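Bifunctional GH43-CE protein (Bacteroides eggerthii, PDB 6MLY) probably breaks down complex arabinoxylans by pairing a family 43 glycoside hydrolase domain, tentatively assigned beta-xylosidase activity, with a carbohydrate esterase domain. Local coordinates at residues G649-D654 with A706-M711; P678-R683 with L714-T719. One frame throughout, in Å; residues are numbered along the deposited sequence.

Interaction 1: G649-D654 with A706-M711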
ATOM      1  N   GLY A 649       8.285 -17.675 -45.738  1.00 78.17           N
ATOM      2  CA  GLY A 649       7.290 -17.635 -46.791  1.00 79.45           C
ATOM      3  C   GLY A 649       6.863 -16.210 -47.085  1.00 80.60           C
ATOM      4  O   GLY A 649       7.694 -15.366 -47.392  1.00 80.79           O
ATOM      5  N   ALA A 650       5.562 -15.949 -46.949  1.00 81.82           N
ATOM      6  CA  ALA A 650       4.958 -14.673 -47.319  1.00 83.83           C
ATOM      7  C   ALA A 650       4.933 -13.703 -46.127  1.00 83.86           C
ATOM      8  O   ALA A 650       4.734 -12.508 -46.312  1.00 85.10           O
ATOM      9  CB  ALA A 650       3.567 -14.922 -47.849  1.00 85.23           C
ATOM     10  N   LYS A 651       5.156 -14.224 -44.915  1.00 82.74           N
ATOM     11  CA  LYS A 651       4.836 -13.533 -43.684  1.00 82.93           C
ATOM     12  C   LYS A 651       6.113 -13.031 -42.995  1.00 81.82           C
ATOM     13  O   LYS A 651       6.980 -13.810 -42.648  1.00 80.44           O
ATOM     14  CB  LYS A 651       4.016 -14.474 -42.795  1.00 82.86           C
ATOM     15  CG  LYS A 651       2.664 -14.872 -43.382  1.00 84.69           C
ATOM     16  CD  LYS A 651       1.503 -14.798 -42.398  1.00 85.53           C
ATOM     17  CE  LYS A 651       0.174 -14.470 -43.051  1.00 87.99           C
ATOM     18  NZ  LYS A 651      -0.955 -14.647 -42.106  1.00 88.64           N
ATOM     19  N   THR A 652       6.191 -11.707 -42.797  1.00 81.94           N
ATOM     20  CA  THR A 652       7.225 -11.043 -41.985  1.00 81.14           C
ATOM     21  C   THR A 652       6.653 -10.736 -40.594  1.00 80.37           C
ATOM     22  O   THR A 652       5.443 -10.594 -40.440  1.00 81.23           O
ATOM     23  CB  THR A 652       7.716  -9.759 -42.668  1.00 81.97           C
ATOM     24  OG1 THR A 652       8.036 -10.075 -44.023  1.00 83.01           O
ATOM     25  CG2 THR A 652       8.915  -9.138 -41.986  1.00 81.38           C
ATOM     26  N   VAL A 653       7.535 -10.624 -39.591  1.00 79.42           N
ATOM     27  CA  VAL A 653       7.131 -10.416 -38.200  1.00 79.01           C
ATOM     28  C   VAL A 653       8.226  -9.635 -37.459  1.00 78.92           C
ATOM     29  O   VAL A 653       9.323 -10.138 -37.253  1.00 78.63           O
ATOM     30  CB  VAL A 653       6.828 -11.764 -37.514  1.00 78.15           C
ATOM     31  CG1 VAL A 653       8.039 -12.684 -37.486  1.00 77.51           C
ATOM     32  CG2 VAL A 653       6.281 -11.584 -36.111  1.00 77.62           C
ATOM     33  N   ASP A 654       7.908  -8.397 -37.066  1.00 79.84           N
ATOM     34  CA  ASP A 654       8.778  -7.553 -36.244  1.00 80.14           C
ATOM     35  C   ASP A 654       8.929  -8.205 -34.861  1.00 78.88           C
ATOM     36  O   ASP A 654       7.960  -8.308 -34.113  1.00 78.93           O
ATOM     37  CB  ASP A 654       8.199  -6.135 -36.150  1.00 81.36           C
ATOM     38  CG  ASP A 654       9.077  -5.106 -35.454  1.00 81.54           C
ATOM     39  OD1 ASP A 654       9.957  -5.512 -34.662  1.00 80.14           O
ATOM     40  OD2 ASP A 654       8.868  -3.898 -35.706  1.00 82.24           O
ATOM     41  N   ALA A 706      -3.453 -24.553 -39.412  1.00 81.55           N
ATOM     42  CA  ALA A 706      -3.184 -25.373 -40.600  1.00 82.00           C
ATOM     43  C   ALA A 706      -2.816 -24.495 -41.808  1.00 82.82           C
ATOM     44  O   ALA A 706      -1.919 -24.851 -42.579  1.00 81.97           O
ATOM     45  CB  ALA A 706      -4.385 -26.236 -40.902  1.00 83.25           C
ATOM     46  N   ASP A 707      -3.511 -23.358 -41.956  1.00 83.89           N
ATOM     47  CA  ASP A 707      -3.380 -22.471 -43.116  1.00 84.88           C
ATOM     48  C   ASP A 707      -2.384 -21.336 -42.825  1.00 83.91           C
ATOM     49  O   ASP A 707      -2.088 -20.536 -43.716  1.00 84.41           O
ATOM     50  CB  ASP A 707      -4.744 -21.905 -43.525  1.00 86.85           C
ATOM     51  CG  ASP A 707      -5.844 -22.951 -43.612  1.00 87.98           C
ATOM     52  OD1 ASP A 707      -5.640 -23.960 -44.317  1.00 88.06           O
ATOM     53  OD2 ASP A 707      -6.893 -22.753 -42.964  1.00 88.71           O
ATOM     54  N   ASN A 708      -1.893 -21.261 -41.580  1.00 83.11           N
ATOM     55  CA  ASN A 708      -0.891 -20.269 -41.149  1.00 82.48           C
ATOM     56  C   ASN A 708       0.348 -21.025 -40.646  1.00 81.29           C
ATOM     57  O   ASN A 708       0.782 -20.867 -39.507  1.00 80.34           O
ATOM     58  CB  ASN A 708      -1.455 -19.301 -40.099  1.00 82.83           C
ATOM     59  CG  ASN A 708      -2.466 -18.321 -40.660  1.00 84.55           C
ATOM     60  OD1 ASN A 708      -2.909 -18.447 -41.797  1.00 85.50           O
ATOM     61  ND2 ASN A 708      -2.835 -17.327 -39.869  1.00 85.62           N
ATOM     62  N   LEU A 709       0.918 -21.839 -41.537  1.00 80.88           N
ATOM     63  CA  LEU A 709       2.021 -22.743 -41.216  1.00 79.67           C
ATOM     64  C   LEU A 709       3.333 -21.949 -41.133  1.00 78.07           C
ATOM     65  O   LEU A 709       4.213 -22.288 -40.346  1.00 77.02           O
ATOM     66  CB  LEU A 709       2.076 -23.843 -42.283  1.00 80.01           C
ATOM     67  CG  LEU A 709       2.248 -25.265 -41.751  1.00 79.91           C
ATOM     68  CD1 LEU A 709       1.976 -26.290 -42.840  1.00 80.34           C
ATOM     69  CD2 LEU A 709       3.639 -25.458 -41.170  1.00 79.13           C
ATOM     70  N   ASP A 710       3.438 -20.888 -41.945  1.00 78.59           N
ATOM     71  CA  ASP A 710       4.550 -19.931 -41.919  1.00 77.99           C
ATOM     72  C   ASP A 710       4.657 -19.266 -40.538  1.00 77.04           C
ATOM     73  O   ASP A 710       5.717 -19.296 -39.908  1.00 75.80           O
ATOM     74  CB  ASP A 710       4.372 -18.839 -42.977  1.00 79.38           C
ATOM     75  CG  ASP A 710       4.525 -19.308 -44.413  1.00 80.30           C
ATOM     76  OD1 ASP A 710       4.897 -20.480 -44.616  1.00 80.45           O
ATOM     77  OD2 ASP A 710       4.278 -18.487 -45.318  1.00 81.71           O
ATOM     78  N   MET A 711       3.557 -18.644 -40.092  1.00 77.44           N
ATOM     79  CA  MET A 711       3.526 -17.874 -38.844  1.00 76.78           C
ATOM     80  C   MET A 711       3.891 -18.781 -37.658  1.00 75.79           C
ATOM     81  O   MET A 711       4.608 -18.358 -36.752  1.00 75.04           O
ATOM     82  CB  MET A 711       2.148 -17.234 -38.623  1.00 77.69           C
ATOM     83  CG  MET A 711       2.054 -16.327 -37.398  1.00 77.43           C
ATOM     84  SD  MET A 711       3.214 -14.923 -37.376  1.00 77.39           S
ATOM     85  CE  MET A 711       2.493 -13.853 -38.619  1.00 78.77           C
TER
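Asp710, in the first turn of helix 709-714, reaches the tight turn Gly649-Ala650 that joins strands 645-648 and 651-654 into a beta hairpin on the surface of the esterase domain. Backbone angles at these two residues are those of a type II' turn. The closer-fitting part of the contact lies here, although at its solvent-exposed rim: Ala650 N donates to Asp710 OD2 at 3.3 Å, with a nearly straight N-H...O angle of 160°. The carboxylate also comes over the backbone of the turn, OD2 lying 3.5 Å from Gly649 CA, an approach open to it because glycine carries no side chain. An alanine in place of Asp710 would remove the carboxylate and would probably leave the Ala650 N-H without its mate, the turn then being joined less firmly to the helix.

The other half meets more loosely, through apolar atoms at longer distances, and is only partly exposed. Lys651 heads strand 651-654 and passes alongside the helix start, its CG 4.3 Å from Asp710 CB. Farther out, its chain crosses Met711 at about a right angle, and CD meets the methyl CE of Met711 at 4.0 Å. Met711 leaves the helix with CG anti to the backbone N (chi1 -176°), then folds at its next two torsions, which carries CE toward the strand. Ile701 of helix 696-701 touches both Met711 and Asn708, while Val653 packs inward on Phe594 and Pro595. At the turn itself, the Ala650 N-H meets Asp710 OD2 from above the carboxylate plane, 37° out of it.

Interaction 2: P678-R683 with L714-T719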
ATOM      1  N   PRO A 678       5.641 -24.894 -24.915  1.00 68.94           N
ATOM      2  CA  PRO A 678       5.368 -25.259 -26.306  1.00 69.36           C
ATOM      3  C   PRO A 678       6.389 -24.561 -27.216  1.00 68.84           C
ATOM      4  O   PRO A 678       6.879 -23.490 -26.865  1.00 68.56           O
ATOM      5  CB  PRO A 678       3.925 -24.766 -26.517  1.00 69.95           C
ATOM      6  CG  PRO A 678       3.772 -23.603 -25.556  1.00 69.44           C
ATOM      7  CD  PRO A 678       4.657 -23.939 -24.375  1.00 68.87           C
ATOM      8  N   ILE A 679       6.714 -25.174 -28.358  1.00 68.83           N
ATOM      9  CA  ILE A 679       7.776 -24.665 -29.232  1.00 68.53           C
ATOM     10  C   ILE A 679       7.295 -24.671 -30.690  1.00 69.07           C
ATOM     11  O   ILE A 679       7.244 -23.619 -31.338  1.00 69.25           O
ATOM     12  CB  ILE A 679       9.082 -25.464 -29.015  1.00 68.37           C
ATOM     13  CG1 ILE A 679       9.921 -24.880 -27.873  1.00 68.00           C
ATOM     14  CG2 ILE A 679       9.903 -25.562 -30.294  1.00 68.65           C
ATOM     15  CD1 ILE A 679       9.577 -25.409 -26.497  1.00 68.04           C
ATOM     16  N   ASP A 680       6.954 -25.858 -31.201  1.00 69.23           N
ATOM     17  CA  ASP A 680       6.608 -26.030 -32.606  1.00 70.05           C
ATOM     18  C   ASP A 680       5.132 -26.422 -32.705  1.00 71.11           C
ATOM     19  O   ASP A 680       4.781 -27.579 -32.480  1.00 71.93           O
ATOM     20  CB  ASP A 680       7.518 -27.067 -33.267  1.00 69.64           C
ATOM     21  CG  ASP A 680       7.325 -27.197 -34.767  1.00 70.10           C
ATOM     22  OD1 ASP A 680       6.838 -26.232 -35.392  1.00 70.42           O
ATOM     23  OD2 ASP A 680       7.667 -28.262 -35.296  1.00 70.08           O
ATOM     24  N   MET A 681       4.283 -25.453 -33.065  1.00 72.08           N
ATOM     25  CA  MET A 681       2.841 -25.667 -33.086  1.00 73.24           C
ATOM     26  C   MET A 681       2.441 -26.400 -34.376  1.00 74.07           C
ATOM     27  O   MET A 681       1.290 -26.813 -34.514  1.00 76.36           O
ATOM     28  CB  MET A 681       2.061 -24.352 -32.976  1.00 73.66           C
ATOM     29  CG  MET A 681       2.577 -23.397 -31.902  1.00 72.85           C
ATOM     30  SD  MET A 681       3.012 -24.187 -30.330  1.00 72.00           S
ATOM     31  CE  MET A 681       4.131 -22.948 -29.678  1.00 71.21           C
ATOM     32  N   THR A 682       3.396 -26.577 -35.300  1.00 73.24           N
ATOM     33  CA  THR A 682       3.186 -27.382 -36.510  1.00 73.78           C
ATOM     34  C   THR A 682       3.151 -28.872 -36.144  1.00 73.95           C
ATOM     35  O   THR A 682       2.680 -29.690 -36.933  1.00 74.80           O
ATOM     36  CB  THR A 682       4.255 -27.108 -37.577  1.00 73.34           C
ATOM     37  OG1 THR A 682       5.487 -27.684 -37.150  1.00 72.16           O
ATOM     38  CG2 THR A 682       4.467 -25.635 -37.856  1.00 73.31           C
ATOM     39  N   ARG A 683       3.656 -29.212 -34.951  1.00 73.35           N
ATOM     40  CA  ARG A 683       3.673 -30.579 -34.444  1.00 74.11           C
ATOM     41  C   ARG A 683       3.207 -30.603 -32.983  1.00 75.28           C
ATOM     42  O   ARG A 683       3.738 -31.361 -32.168  1.00 74.12           O
ATOM     43  CB  ARG A 683       5.083 -31.157 -34.591  1.00 72.92           C
ATOM     44  CG  ARG A 683       5.621 -31.100 -36.014  1.00 72.69           C
ATOM     45  CD  ARG A 683       6.972 -31.759 -36.161  1.00 71.84           C
ATOM     46  NE  ARG A 683       8.055 -30.892 -35.731  1.00 70.94           N
ATOM     47  CZ  ARG A 683       9.174 -31.313 -35.153  1.00 70.33           C
ATOM     48  NH1 ARG A 683       9.318 -32.582 -34.814  1.00 70.66           N
ATOM     49  NH2 ARG A 683      10.147 -30.458 -34.908  1.00 69.96           N
ATOM     50  N   LEU A 714       7.474 -18.893 -37.445  1.00 73.96           N
ATOM     51  CA  LEU A 714       8.029 -17.604 -37.050  1.00 73.82           C
ATOM     52  C   LEU A 714       8.023 -17.457 -35.524  1.00 72.98           C
ATOM     53  O   LEU A 714       8.889 -16.771 -34.984  1.00 72.64           O
ATOM     54  CB  LEU A 714       7.243 -16.472 -37.717  1.00 74.97           C
ATOM     55  CG  LEU A 714       7.629 -16.164 -39.163  1.00 75.89           C
ATOM     56  CD1 LEU A 714       6.673 -15.156 -39.779  1.00 77.15           C
ATOM     57  CD2 LEU A 714       9.064 -15.662 -39.254  1.00 75.54           C
ATOM     58  N   LEU A 715       7.056 -18.085 -34.839  1.00 72.72           N
ATOM     59  CA  LEU A 715       6.976 -17.982 -33.370  1.00 71.80           C
ATOM     60  C   LEU A 715       7.659 -19.187 -32.709  1.00 70.85           C
ATOM     61  O   LEU A 715       7.764 -19.239 -31.484  1.00 70.60           O
ATOM     62  CB  LEU A 715       5.518 -17.806 -32.914  1.00 72.59           C
ATOM     63  CG  LEU A 715       4.565 -18.994 -33.070  1.00 73.35           C
ATOM     64  CD1 LEU A 715       4.679 -19.971 -31.906  1.00 72.44           C
ATOM     65  CD2 LEU A 715       3.131 -18.497 -33.179  1.00 74.54           C
ATOM     66  N   ASN A 716       8.138 -20.130 -33.528  1.00 70.31           N
ATOM     67  CA  ASN A 716       8.932 -21.274 -33.078  1.00 69.22           C
ATOM     68  C   ASN A 716      10.358 -20.815 -32.766  1.00 68.19           C
ATOM     69  O   ASN A 716      11.065 -20.349 -33.657  1.00 68.47           O
ATOM     70  CB  ASN A 716       8.931 -22.378 -34.140  1.00 69.65           C
ATOM     71  CG  ASN A 716       9.684 -23.625 -33.731  1.00 69.25           C
ATOM     72  OD1 ASN A 716      10.512 -23.598 -32.823  1.00 68.46           O
ATOM     73  ND2 ASN A 716       9.401 -24.728 -34.406  1.00 69.58           N
ATOM     74  N   PRO A 717      10.837 -20.945 -31.505  1.00 67.18           N
ATOM     75  CA  PRO A 717      12.204 -20.554 -31.154  1.00 66.68           C
ATOM     76  C   PRO A 717      13.311 -21.289 -31.934  1.00 66.56           C
ATOM     77  O   PRO A 717      14.366 -20.704 -32.167  1.00 66.80           O
ATOM     78  CB  PRO A 717      12.334 -20.895 -29.659  1.00 66.10           C
ATOM     79  CG  PRO A 717      10.914 -21.003 -29.154  1.00 66.34           C
ATOM     80  CD  PRO A 717      10.088 -21.446 -30.344  1.00 66.95           C
ATOM     81  N   ILE A 718      13.065 -22.549 -32.316  1.00 66.60           N
ATOM     82  CA  ILE A 718      14.050 -23.390 -33.035  1.00 66.61           C
ATOM     83  C   ILE A 718      14.593 -22.629 -34.256  1.00 67.03           C
ATOM     84  O   ILE A 718      15.789 -22.644 -34.512  1.00 66.95           O
ATOM     85  CB  ILE A 718      13.453 -24.768 -33.415  1.00 66.75           C
ATOM     86  CG1 ILE A 718      13.319 -25.683 -32.193  1.00 66.47           C
ATOM     87  CG2 ILE A 718      14.260 -25.427 -34.523  1.00 66.82           C
ATOM     88  CD1 ILE A 718      12.705 -27.041 -32.482  1.00 66.79           C
ATOM     89  N   THR A 719      13.701 -21.957 -34.988  1.00 67.38           N
ATOM     90  CA  THR A 719      14.031 -21.185 -36.188  1.00 68.31           C
ATOM     91  C   THR A 719      15.327 -20.375 -36.010  1.00 68.25           C
ATOM     92  O   THR A 719      16.112 -20.280 -36.945  1.00 68.78           O
ATOM     93  CB  THR A 719      12.869 -20.254 -36.562  1.00 69.04           C
ATOM     94  OG1 THR A 719      11.719 -21.080 -36.747  1.00 70.33           O
ATOM     95  CG2 THR A 719      13.114 -19.430 -37.809  1.00 69.53           C
TER
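An Asx turn headed by Asn716 faces Ile679 and Asp680 in a buried seam between two loops of the esterase domain. Asn716 OD1 accepts from Ile718 N at 2.8 Å, the donor standing above the carbonyl plane, and this bond helps to fix the rotation of the amide. With CG anti to the backbone N (chi1 -178°), the amide reaches across to the other loop: OD1 lies over the methyl CG2 of Ile679, and ND2 approaches Asp680 OD1 at 3.1 Å, the carboxylate and amide planes being 33° apart. The buried carboxylate is well supplied with donors. Thr682 OG1 donates to Asp680 OD1 at 2.7 Å, and Arg683 NE forms a salt bridge with OD2, also at 2.7 Å, which probably steadies the negative charge; Arg683 in turn makes a cation-pi contact with Phe746.

Apolar groups complete the seam beside the amide. Ile679 CG2 touches Ile718 CD1 at 3.9 Å, the two chains crossing at about a right angle, and it also packs on the Pro717 ring. Elsewhere, Met681 CE rests on Leu715 CD1 at 3.8 Å. Asn716 CA makes a C-H...O contact with Ile679 O. Phe747 of helix 741-752 backs Ile679, Pro717 and Ile718. Such packing between loops that follow, and lead into, the parallel strands of the central sheet belongs to the alpha/beta-hydrolase fold.

In the fold
Interactions 1 and 2 lie with centres about 12 Å apart in the esterase domain, and their segments alternate along the chain. Helix 709-714 connects them: it starts in interaction 1 and runs into the 714-719 loop of interaction 2. Leu714 packs on the hairpin, its CD1 3.2 Å from Lys651 O and its CD2 3.6 Å from Val653 CG1, while Leu709 CD2 meets Thr682 CG2 at 3.4 Å. Interaction 2 is the buried one, and the Pro717 side chain lies about 9 Å from the bound sodium ion; Pro717 O is hydrogen-bonded to Thr639 and Leu714 O to Tyr720, both of which are sodium ligands.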